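PDB 6ILB: fructuronate-tagaturonate epimerase UxaE from Cohnella laeviribosi in complex with 1 glycerol from Cohnella laeviribosi, which probably catalyses the metal-dependent epimerization of D-tagaturonate to D-fructuronate, and carries zinc in its active site. Local coordinates for residues K89-I94 / G337-I342; D273-P278 / A302-G307. All blocks are in the same frame, centred on the assembly; numbering follows the deposited sequence.

Contact 1: K89-I94 / G337-I342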
ATOM      1  N   LYS A  89       1.489  16.481  -4.505  1.00 43.16           N
ATOM      2  CA  LYS A  89       0.096  16.471  -4.093  1.00 43.26           C
ATOM      3  C   LYS A  89      -0.882  16.917  -5.180  1.00 49.03           C
ATOM      4  O   LYS A  89      -2.095  16.905  -4.937  1.00 49.76           O
ATOM      5  CB  LYS A  89      -0.099  17.385  -2.896  1.00 48.04           C
ATOM      6  CG  LYS A  89       0.630  18.705  -3.068  1.00 52.15           C
ATOM      7  CD  LYS A  89       0.537  19.577  -1.851  1.00 47.89           C
ATOM      8  CE  LYS A  89       1.813  20.356  -1.646  1.00 52.41           C
ATOM      9  NZ  LYS A  89       2.644  19.787  -0.574  1.00 53.28           N
ATOM     10  N   GLN A  90      -0.421  17.361  -6.338  1.00 46.48           N
ATOM     11  CA  GLN A  90      -1.345  17.758  -7.403  1.00 45.28           C
ATOM     12  C   GLN A  90      -1.451  16.645  -8.438  1.00 46.06           C
ATOM     13  O   GLN A  90      -1.153  16.825  -9.617  1.00 53.97           O
ATOM     14  CB  GLN A  90      -0.899  19.065  -8.047  1.00 40.16           C
ATOM     15  CG  GLN A  90      -0.853  20.225  -7.110  1.00 45.66           C
ATOM     16  CD  GLN A  90      -2.189  20.476  -6.441  1.00 51.77           C
ATOM     17  OE1 GLN A  90      -3.245  20.189  -7.015  1.00 45.30           O
ATOM     18  NE2 GLN A  90      -2.150  21.005  -5.206  1.00 52.41           N
ATOM     19  N   SER A  91      -1.883  15.482  -7.966  1.00 40.31           N
ATOM     20  CA  SER A  91      -1.786  14.261  -8.753  1.00 47.28           C
ATOM     21  C   SER A  91      -2.774  13.236  -8.228  1.00 41.22           C
ATOM     22  O   SER A  91      -3.338  13.374  -7.142  1.00 41.88           O
ATOM     23  CB  SER A  91      -0.376  13.676  -8.703  1.00 48.02           C
ATOM     24  OG  SER A  91      -0.085  13.271  -7.379  1.00 51.13           O
ATOM     25  N   ALA A  92      -2.951  12.188  -9.015  1.00 41.47           N
ATOM     26  CA  ALA A  92      -3.765  11.039  -8.648  1.00 41.22           C
ATOM     27  C   ALA A  92      -2.842   9.837  -8.500  1.00 48.81           C
ATOM     28  O   ALA A  92      -2.104   9.492  -9.438  1.00 44.55           O
ATOM     29  CB  ALA A  92      -4.840  10.768  -9.696  1.00 30.64           C
ATOM     30  N   THR A  93      -2.888   9.205  -7.330  1.00 38.50           N
ATOM     31  CA  THR A  93      -2.039   8.069  -7.030  1.00 41.39           C
ATOM     32  C   THR A  93      -2.868   6.944  -6.430  1.00 43.64           C
ATOM     33  O   THR A  93      -3.928   7.169  -5.834  1.00 45.32           O
ATOM     34  CB  THR A  93      -0.911   8.459  -6.057  1.00 47.17           C
ATOM     35  OG1 THR A  93      -1.441   9.228  -4.957  1.00 41.67           O
ATOM     36  CG2 THR A  93       0.177   9.256  -6.788  1.00 45.60           C
ATOM     37  N   ILE A  94      -2.355   5.728  -6.576  1.00 36.58           N
ATOM     38  CA  ILE A  94      -2.965   4.542  -5.992  1.00 38.70           C
ATOM     39  C   ILE A  94      -1.836   3.678  -5.457  1.00 43.20           C
ATOM     40  O   ILE A  94      -0.819   3.484  -6.139  1.00 41.09           O
ATOM     41  CB  ILE A  94      -3.834   3.766  -7.004  1.00 46.62           C
ATOM     42  CG1 ILE A  94      -4.465   2.556  -6.322  1.00 42.24           C
ATOM     43  CG2 ILE A  94      -3.023   3.337  -8.283  1.00 38.13           C
ATOM     44  CD1 ILE A  94      -5.520   1.914  -7.163  1.00 38.55           C
ATOM     45  N   GLY A 337      -3.827  22.301   0.534  1.00 43.80           N
ATOM     46  CA  GLY A 337      -3.023  21.913  -0.613  1.00 41.72           C
ATOM     47  C   GLY A 337      -2.726  20.430  -0.752  1.00 41.67           C
ATOM     48  O   GLY A 337      -2.428  19.992  -1.856  1.00 47.79           O
ATOM     49  N   TYR A 338      -2.765  19.653   0.325  1.00 45.89           N
ATOM     50  CA  TYR A 338      -2.468  18.228   0.249  1.00 45.31           C
ATOM     51  C   TYR A 338      -3.715  17.464  -0.211  1.00 47.40           C
ATOM     52  O   TYR A 338      -4.803  18.034  -0.307  1.00 44.81           O
ATOM     53  CB  TYR A 338      -1.982  17.720   1.615  1.00 42.05           C
ATOM     54  CG  TYR A 338      -2.947  18.039   2.749  1.00 39.97           C
ATOM     55  CD1 TYR A 338      -4.089  17.277   2.940  1.00 39.50           C
ATOM     56  CD2 TYR A 338      -2.731  19.114   3.603  1.00 41.83           C
ATOM     57  CE1 TYR A 338      -4.982  17.554   3.942  1.00 41.79           C
ATOM     58  CE2 TYR A 338      -3.635  19.406   4.636  1.00 41.49           C
ATOM     59  CZ  TYR A 338      -4.758  18.611   4.783  1.00 41.63           C
ATOM     60  OH  TYR A 338      -5.670  18.847   5.762  1.00 40.08           O
ATOM     61  N   LYS A 339      -3.557  16.151  -0.459  1.00 45.20           N
ATOM     62  CA  LYS A 339      -4.653  15.272  -0.869  1.00 42.46           C
ATOM     63  C   LYS A 339      -5.255  14.525   0.311  1.00 44.06           C
ATOM     64  O   LYS A 339      -4.598  14.281   1.321  1.00 50.01           O
ATOM     65  CB  LYS A 339      -4.192  14.201  -1.852  1.00 41.47           C
ATOM     66  CG  LYS A 339      -3.286  14.664  -2.931  1.00 49.99           C
ATOM     67  CD  LYS A 339      -3.227  13.599  -4.004  1.00 45.05           C
ATOM     68  CE  LYS A 339      -2.153  12.577  -3.731  1.00 44.51           C
ATOM     69  NZ  LYS A 339      -1.831  11.876  -5.002  1.00 44.85           N
ATOM     70  N   LEU A 340      -6.503  14.111   0.147  1.00 40.01           N
ATOM     71  CA  LEU A 340      -7.067  13.097   1.022  1.00 45.01           C
ATOM     72  C   LEU A 340      -6.527  11.720   0.662  1.00 48.45           C
ATOM     73  O   LEU A 340      -6.460  11.340  -0.510  1.00 41.70           O
ATOM     74  CB  LEU A 340      -8.578  13.080   0.913  1.00 41.86           C
ATOM     75  CG  LEU A 340      -9.312  14.234   1.553  1.00 47.07           C
ATOM     76  CD1 LEU A 340     -10.801  13.931   1.421  1.00 48.62           C
ATOM     77  CD2 LEU A 340      -8.905  14.349   3.015  1.00 46.33           C
ATOM     78  N   SER A 341      -6.167  10.948   1.677  1.00 48.70           N
ATOM     79  CA  SER A 341      -5.679   9.601   1.451  1.00 46.14           C
ATOM     80  C   SER A 341      -6.615   8.612   2.117  1.00 44.92           C
ATOM     81  O   SER A 341      -6.972   8.798   3.278  1.00 47.47           O
ATOM     82  CB  SER A 341      -4.272   9.419   1.987  1.00 46.78           C
ATOM     83  OG  SER A 341      -3.926   8.053   1.832  1.00 53.84           O
ATOM     84  N   ILE A 342      -6.963   7.541   1.399  1.00 43.81           N
ATOM     85  CA  ILE A 342      -7.978   6.586   1.830  1.00 42.34           C
ATOM     86  C   ILE A 342      -7.298   5.276   2.197  1.00 45.79           C
ATOM     87  O   ILE A 342      -6.880   4.511   1.322  1.00 48.31           O
ATOM     88  CB  ILE A 342      -9.029   6.348   0.745  1.00 39.48           C
ATOM     89  CG1 ILE A 342      -9.472   7.672   0.126  1.00 45.53           C
ATOM     90  CG2 ILE A 342     -10.161   5.572   1.325  1.00 36.74           C
ATOM     91  CD1 ILE A 342     -10.393   8.453   0.988  1.00 44.11           C
TER
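Lys339 reaches across to Ser91 and Thr93, and its ammonium group makes three hydrogen bonds to segment 89-94: to Thr93 OG1 at 2.7 Å from NZ, to Ser91 O at 3.0 Å and to Ser91 OG at 3.3 Å. Phe363 O is a further, weak partner. The nitrogen sits well above the carbonyl plane of Ser91 (69° out of it), so it does not approach along a lone pair. CG lies opposite the carbonyl carbon (chi1 -44°), and a bend further out (chi3 -88°) turns NZ in among these oxygens. Thr93 OG1 is also bonded to His364, and Ser91 OG to Gly88 O, which makes the lysine one member of a wider polar network.

Van der Waals contact comes from methylenes laid against backbone carbonyls: Lys339 CG against Lys89 O, and Lys89 CD against Gly337 O. The charged end of Lys89 belongs elsewhere, in a salt bridge with Asp297, and Arg362 NH1 bonds both Gly337 O and Lys89 O, bridging the two backbones.

In this TIM barrel of eight parallel strands, strands 93-96 and 339-342 are separated by strand 363-367, and the lysine reaches past that intervening strand at their N-terminal ends. Gly337, with positive phi, leads from helix 319-336 into strand 339-342; Tyr338, just before the strand, and Leu340 within it pack against helices 319-336 and 281-293.

Contact 2: D273-P278 / A302-G307; sequences DETLAP and APRFIG. Unlike the reference sequence in segment 273-278: Ala277 (reference Thr).
Arg304 lays its aliphatic stem over the backbone of the 273-278 loop, which curls round it. CG is 3.1 Å from Asp273 O, CD is 3.6 Å from Ala277 O, and the CG2 methyl of Thr275 crosses against CB at 3.8 Å. A bend at chi2 (-93°) carries the chain along the curl, where NE comes within 3.3 Å of Thr275 O. Leu276 O stands over one face of the guanidinium, offset toward its rim, 4.1 Å above the plane. Several carbonyl oxygens thus surround a positively charged side chain, an arrangement that is likely to be electrostatically favourable. Cutting Arg304 back to an alanine would remove the stem and guanidinium, and is likely to leave the carbonyls of Asp273, Thr275 and Ala277 without their positively charged neighbour and open a gap inside the curl.

Smaller contacts close the two ends. Asp273 rests CB 3.4 Å from Pro303 O, its carboxylate extending toward the zinc site it forms with His161, Ser271, Glu274 and His343. At the far end Pro278 CB meets Ile306 CB at 4.5 Å, in a loose apolar touch.

The 273-278 loop follows strand 267-271 and leads to helix 281-293; segment 302-307 begins at the last residue of the adjacent strand 300-302 and leads toward helix 319-336. Both therefore lie at the C-terminal mouth of the barrel. Arg304 N is bonded to Thr279 OG1, and Phe305 points away from 273-278, its ring meeting Phe322 of helix 319-336.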
ATOM      1  N   ASP A 273      -6.082   7.941  11.003  1.00 62.48           N
ATOM      2  CA  ASP A 273      -7.333   7.185  11.033  1.00 69.70           C
ATOM      3  C   ASP A 273      -7.301   6.018  12.019  1.00 70.20           C
ATOM      4  O   ASP A 273      -8.198   5.168  11.985  1.00 64.15           O
ATOM      5  CB  ASP A 273      -7.707   6.697   9.620  1.00 64.91           C
ATOM      6  CG  ASP A 273      -6.869   5.509   9.140  1.00 58.72           C
ATOM      7  OD1 ASP A 273      -6.666   4.515   9.860  1.00 72.10           O
ATOM      8  OD2 ASP A 273      -6.424   5.550   7.990  1.00 61.52           O
ATOM      9  N   GLU A 274      -6.270   5.942  12.857  1.00 71.90           N
ATOM     10  CA  GLU A 274      -6.149   4.966  13.943  1.00 72.94           C
ATOM     11  C   GLU A 274      -6.557   5.615  15.249  1.00 76.67           C
ATOM     12  O   GLU A 274      -5.846   5.633  16.254  1.00 78.15           O
ATOM     13  CB  GLU A 274      -4.734   4.408  14.032  1.00 69.36           C
ATOM     14  CG  GLU A 274      -4.103   4.055  12.697  1.00 72.40           C
ATOM     15  CD  GLU A 274      -3.683   5.292  11.924  1.00 71.95           C
ATOM     16  OE1 GLU A 274      -4.149   5.450  10.778  1.00 77.24           O
ATOM     17  OE2 GLU A 274      -2.922   6.123  12.457  1.00 69.59           O
ATOM     18  N   THR A 275      -7.718   6.234  15.174  1.00 74.29           N
ATOM     19  CA  THR A 275      -8.424   6.782  16.310  1.00 73.68           C
ATOM     20  C   THR A 275      -9.777   6.089  16.370  1.00 72.75           C
ATOM     21  O   THR A 275     -10.401   5.824  15.336  1.00 77.42           O
ATOM     22  CB  THR A 275      -8.533   8.327  16.193  1.00 71.42           C
ATOM     23  OG1 THR A 275      -9.379   8.871  17.221  1.00 73.92           O
ATOM     24  CG2 THR A 275      -9.004   8.755  14.819  1.00 63.99           C
ATOM     25  N   LEU A 276     -10.196   5.733  17.580  1.00 70.37           N
ATOM     26  CA  LEU A 276     -11.461   5.029  17.728  1.00 69.81           C
ATOM     27  C   LEU A 276     -12.627   5.933  17.386  1.00 68.90           C
ATOM     28  O   LEU A 276     -13.681   5.451  16.966  1.00 72.33           O
ATOM     29  CB  LEU A 276     -11.617   4.490  19.151  1.00 73.14           C
ATOM     30  CG  LEU A 276     -10.657   3.361  19.534  1.00 72.48           C
ATOM     31  CD1 LEU A 276     -10.379   2.444  18.342  1.00 74.07           C
ATOM     32  CD2 LEU A 276      -9.362   3.895  20.120  1.00 70.12           C
ATOM     33  N   ALA A 277     -12.464   7.226  17.576  1.00 68.26           N
ATOM     34  CA  ALA A 277     -13.440   8.169  17.083  1.00 67.37           C
ATOM     35  C   ALA A 277     -13.182   8.417  15.597  1.00 63.59           C
ATOM     36  O   ALA A 277     -12.037   8.366  15.154  1.00 62.46           O
ATOM     37  CB  ALA A 277     -13.354   9.483  17.863  1.00 57.84           C
ATOM     38  N   PRO A 278     -14.218   8.646  14.800  1.00 57.38           N
ATOM     39  CA  PRO A 278     -14.003   9.276  13.498  1.00 60.69           C
ATOM     40  C   PRO A 278     -13.324  10.629  13.669  1.00 61.88           C
ATOM     41  O   PRO A 278     -13.341  11.238  14.746  1.00 56.74           O
ATOM     42  CB  PRO A 278     -15.422   9.433  12.932  1.00 57.85           C
ATOM     43  CG  PRO A 278     -16.328   9.311  14.113  1.00 54.95           C
ATOM     44  CD  PRO A 278     -15.640   8.391  15.064  1.00 56.39           C
ATOM     45  N   ALA A 302      -4.736  11.118   5.894  1.00 52.82           N
ATOM     46  CA  ALA A 302      -5.716  10.035   5.988  1.00 54.18           C
ATOM     47  C   ALA A 302      -6.598  10.236   7.212  1.00 51.03           C
ATOM     48  O   ALA A 302      -6.197   9.886   8.325  1.00 49.00           O
ATOM     49  CB  ALA A 302      -5.021   8.674   6.061  1.00 46.17           C
ATOM     50  N   PRO A 303      -7.792  10.786   7.071  1.00 53.46           N
ATOM     51  CA  PRO A 303      -8.689  10.866   8.220  1.00 51.29           C
ATOM     52  C   PRO A 303      -9.459   9.571   8.428  1.00 58.21           C
ATOM     53  O   PRO A 303      -9.536   8.697   7.559  1.00 63.46           O
ATOM     54  CB  PRO A 303      -9.626  12.019   7.861  1.00 50.19           C
ATOM     55  CG  PRO A 303      -9.629  12.042   6.370  1.00 53.58           C
ATOM     56  CD  PRO A 303      -8.315  11.496   5.895  1.00 48.34           C
ATOM     57  N   ARG A 304      -9.991   9.453   9.641  1.00 61.04           N
ATOM     58  CA  ARG A 304     -10.937   8.407  10.008  1.00 60.53           C
ATOM     59  C   ARG A 304     -12.328   8.855   9.579  1.00 52.21           C
ATOM     60  O   ARG A 304     -12.931   9.718  10.220  1.00 55.57           O
ATOM     61  CB  ARG A 304     -10.883   8.167  11.518  1.00 63.27           C
ATOM     62  CG  ARG A 304     -10.926   6.706  11.962  1.00 63.38           C
ATOM     63  CD  ARG A 304     -12.323   6.274  12.247  1.00 61.52           C
ATOM     64  NE  ARG A 304     -12.395   4.960  12.865  1.00 64.22           N
ATOM     65  CZ  ARG A 304     -13.515   4.253  12.914  1.00 66.42           C
ATOM     66  NH1 ARG A 304     -14.629   4.747  12.372  1.00 64.66           N
ATOM     67  NH2 ARG A 304     -13.527   3.065  13.490  1.00 57.65           N
ATOM     68  N   PHE A 305     -12.840   8.286   8.495  1.00 53.92           N
ATOM     69  CA  PHE A 305     -14.191   8.609   8.067  1.00 53.51           C
ATOM     70  C   PHE A 305     -15.205   7.963   8.989  1.00 50.07           C
ATOM     71  O   PHE A 305     -14.922   6.943   9.623  1.00 54.15           O
ATOM     72  CB  PHE A 305     -14.430   8.151   6.629  1.00 50.29           C
ATOM     73  CG  PHE A 305     -13.551   8.829   5.650  1.00 47.91           C
ATOM     74  CD1 PHE A 305     -13.863  10.095   5.197  1.00 49.95           C
ATOM     75  CD2 PHE A 305     -12.378   8.225   5.220  1.00 48.45           C
ATOM     76  CE1 PHE A 305     -13.015  10.751   4.298  1.00 53.45           C
ATOM     77  CE2 PHE A 305     -11.533   8.862   4.312  1.00 48.72           C
ATOM     78  CZ  PHE A 305     -11.851  10.131   3.854  1.00 47.83           C
ATOM     79  N   ILE A 306     -16.391   8.584   9.079  1.00 51.39           N
ATOM     80  CA  ILE A 306     -17.485   7.983   9.828  1.00 53.33           C
ATOM     81  C   ILE A 306     -17.872   6.652   9.174  1.00 55.02           C
ATOM     82  O   ILE A 306     -17.792   6.479   7.951  1.00 60.11           O
ATOM     83  CB  ILE A 306     -18.710   8.910   9.952  1.00 59.42           C
ATOM     84  CG1 ILE A 306     -19.775   8.211  10.811  1.00 58.04           C
ATOM     85  CG2 ILE A 306     -19.284   9.271   8.580  1.00 53.46           C
ATOM     86  CD1 ILE A 306     -20.963   9.010  11.148  1.00 57.78           C
ATOM     87  N   GLY A 307     -18.275   5.699   9.999  1.00 52.62           N
ATOM     88  CA  GLY A 307     -18.465   4.352   9.537  1.00 53.18           C
ATOM     89  C   GLY A 307     -17.194   3.546   9.708  1.00 52.83           C
ATOM     90  O   GLY A 307     -16.285   3.904  10.456  1.00 56.82           O
TER

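Overall arrangement
Strand 339-342 ties the two contacts together: contact 1 holds its N-terminal start, and contact 2 lies beside its C-terminal end, their centres 18 Å apart. Direct packing joins them, with Ala302 CB 3.4 Å from Ser341 O and Phe305 CE2 3.5 Å from Ile342 CD1. Along the chain, contact 2 is nested within the loop that contact 1 closes. The zinc site lies with contact 2, which supplies Asp273 and Glu274, the side chain of Asp273 coming about 3 Å from that of His343. From contact 1, Ser341 OG is bonded to Glu269, the predicted proton donor, whose side chain lies about 7 Å from that of Lys339.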